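Local coordinates for DUF4276 family protein (Pyrococcus horikoshii, PDB 2P62), which is of unknown function but belongs to a Toprim-like family, whose relatives include nucleic-acid enzymes that use acidic residues to bind magnesium, at residues L5-G10 / V92-D97. Sequence-based numbering, arbitrary orientation.
Sequences LIIVEG and VYVVRD
The parallel strand pair at the centre of a Toprim-like sheet joins L5–I7 to V92–D97, with L5 beside V92, I6 beside Y93 and I7 beside V94. Three backbone hydrogen bonds zip them together: Y93 N to L5 O (2.7 Å), I7 N to Y93 O (2.8 Å) and V95 N to I7 O (2.9 Å), the last almost straight at 175°. The beta-branched I6, I7, V92, V94 and V95 suit extended, buried strands, and side chains alternate between two helix-covered faces. On one, L5, I7 and V92 pack beneath helix 71-84. I7 CG1 lies anti to the carbonyl carbon (chi1 -52°) and, with chi2 extended (173°), CD1 ends 4.2 Å from V92 CG1 and near V94 CG2, while L5 CB meets V92 CG2. On the other, I6 CG1 approaches Y93 CD1 obliquely at 4.3 Å, and both side chains touch helix 233-239. Tyrosine serves here because its ring stacks on Y132 while its hydroxyl hydrogen-bonds E91. Beyond I7 the direct backbone hydrogen bonds end, and V8 CG1 packs on V95 CB. E9, in the loop leading to G10, the N-cap of helix 11-23, and D97, ending the neighbouring strand, are placed much as the acidic metal ligands of Toprim enzymes are; a similar role is possible but only inferred. Two waters bridge the segments here: one donates to V95 O and accepts a weak bond from E9 N, and the other donates to E9 OE1 at 2.8 Å while accepting from D97 N at 3.0 Å.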
loop_
_atom_site.group_PDB
_atom_site.type_symbol
_atom_site.label_atom_id
_atom_site.label_comp_id
_atom_site.label_asym_id
_atom_site.label_seq_id
_atom_site.Cartn_x
_atom_site.Cartn_y
_atom_site.Cartn_z
ATOM N N LEU A 5 6.275 15.464 18.248
ATOM C CA LEU A 5 6.697 14.776 17.036
ATOM C C LEU A 5 6.798 13.262 17.248
ATOM O O LEU A 5 7.429 12.789 18.199
ATOM C CB LEU A 5 8.052 15.330 16.574
ATOM C CG LEU A 5 8.685 14.748 15.304
ATOM C CD1 LEU A 5 7.740 14.971 14.121
ATOM C CD2 LEU A 5 10.038 15.414 15.040
ATOM N N ILE A 6 6.157 12.512 16.357
ATOM C CA ILE A 6 6.177 11.056 16.405
ATOM C C ILE A 6 6.837 10.527 15.133
ATOM O O ILE A 6 6.351 10.751 14.023
ATOM C CB ILE A 6 4.756 10.469 16.519
ATOM C CG1 ILE A 6 4.046 11.064 17.742
ATOM C CG2 ILE A 6 4.843 8.943 16.626
ATOM C CD1 ILE A 6 2.677 10.460 18.055
ATOM N N ILE A 7 7.959 9.836 15.308
ATOM C CA ILE A 7 8.713 9.284 14.190
ATOM C C ILE A 7 8.627 7.765 14.150
ATOM O O ILE A 7 9.034 7.087 15.092
ATOM C CB ILE A 7 10.203 9.671 14.275
ATOM C CG1 ILE A 7 10.342 11.191 14.448
ATOM C CG2 ILE A 7 10.924 9.192 13.008
ATOM C CD1 ILE A 7 11.768 11.665 14.709
ATOM N N VAL A 8 8.088 7.240 13.057
ATOM C CA VAL A 8 7.952 5.801 12.877
ATOM C C VAL A 8 8.690 5.407 11.609
ATOM O O VAL A 8 9.134 6.276 10.855
ATOM C CB VAL A 8 6.472 5.390 12.757
ATOM C CG1 VAL A 8 5.750 5.684 14.059
ATOM C CG2 VAL A 8 5.817 6.136 11.607
ATOM N N GLU A 9 8.810 4.106 11.356
ATOM C CA GLU A 9 9.528 3.647 10.171
ATOM C C GLU A 9 8.747 3.664 8.858
ATOM O O GLU A 9 9.265 4.131 7.850
ATOM C CB GLU A 9 10.090 2.240 10.389
ATOM C CG GLU A 9 11.077 1.838 9.301
ATOM C CD GLU A 9 11.649 0.451 9.506
ATOM O OE1 GLU A 9 11.928 0.090 10.670
ATOM O OE2 GLU A 9 11.833 -0.273 8.500
ATOM N N GLY A 10 7.518 3.154 8.862
ATOM C CA GLY A 10 6.737 3.121 7.634
ATOM C C GLY A 10 5.244 3.362 7.781
ATOM O O GLY A 10 4.751 3.676 8.870
ATOM N N VAL A 92 9.369 14.306 21.610
ATOM C CA VAL A 92 9.675 13.599 20.388
ATOM C C VAL A 92 9.690 12.116 20.721
ATOM O O VAL A 92 10.362 11.681 21.661
ATOM C CB VAL A 92 11.058 13.989 19.805
ATOM C CG1 VAL A 92 11.349 13.126 18.590
ATOM C CG2 VAL A 92 11.077 15.466 19.404
ATOM N N TYR A 93 8.918 11.349 19.956
ATOM C CA TYR A 93 8.836 9.907 20.133
ATOM C C TYR A 93 9.521 9.232 18.953
ATOM O O TYR A 93 9.284 9.590 17.808
ATOM C CB TYR A 93 7.368 9.458 20.216
ATOM C CG TYR A 93 6.652 9.985 21.434
ATOM C CD1 TYR A 93 6.143 11.286 21.455
ATOM C CD2 TYR A 93 6.571 9.226 22.606
ATOM C CE1 TYR A 93 5.588 11.825 22.606
ATOM C CE2 TYR A 93 6.009 9.761 23.774
ATOM C CZ TYR A 93 5.527 11.064 23.767
ATOM O OH TYR A 93 5.029 11.646 24.920
ATOM N N VAL A 94 10.388 8.270 19.228
ATOM C CA VAL A 94 11.065 7.558 18.154
ATOM C C VAL A 94 10.738 6.080 18.332
ATOM O O VAL A 94 11.194 5.453 19.280
ATOM C CB VAL A 94 12.586 7.795 18.212
ATOM C CG1 VAL A 94 13.269 7.099 17.032
ATOM C CG2 VAL A 94 12.876 9.293 18.166
ATOM N N VAL A 95 9.927 5.540 17.427
ATOM C CA VAL A 95 9.491 4.152 17.495
ATOM C C VAL A 95 10.135 3.270 16.447
ATOM O O VAL A 95 10.119 3.584 15.254
ATOM C CB VAL A 95 7.966 4.068 17.337
ATOM C CG1 VAL A 95 7.505 2.604 17.318
ATOM C CG2 VAL A 95 7.303 4.847 18.480
ATOM N N ARG A 96 10.688 2.154 16.904
ATOM C CA ARG A 96 11.357 1.211 16.021
ATOM C C ARG A 96 11.198 -0.203 16.553
ATOM O O ARG A 96 11.155 -0.414 17.764
ATOM C CB ARG A 96 12.854 1.546 15.915
ATOM C CG ARG A 96 13.600 0.616 14.958
ATOM C CD ARG A 96 15.066 0.965 14.809
ATOM N NE ARG A 96 15.861 0.547 15.965
ATOM C CZ ARG A 96 17.184 0.674 16.049
ATOM N NH1 ARG A 96 17.871 1.205 15.048
ATOM N NH2 ARG A 96 17.819 0.273 17.137
ATOM N N ASP A 97 11.098 -1.175 15.653
ATOM C CA ASP A 97 10.979 -2.559 16.092
ATOM C C ASP A 97 12.215 -2.863 16.931
ATOM O O ASP A 97 13.288 -2.301 16.703
ATOM C CB ASP A 97 10.979 -3.547 14.915
ATOM C CG ASP A 97 9.771 -3.411 14.014
ATOM O OD1 ASP A 97 8.677 -3.038 14.503
ATOM O OD2 ASP A 97 9.914 -3.722 12.807
HETATM O O HOH W 1 10.367 -0.074 12.942
HETATM O O HOH W 2 8.503 1.968 13.878
#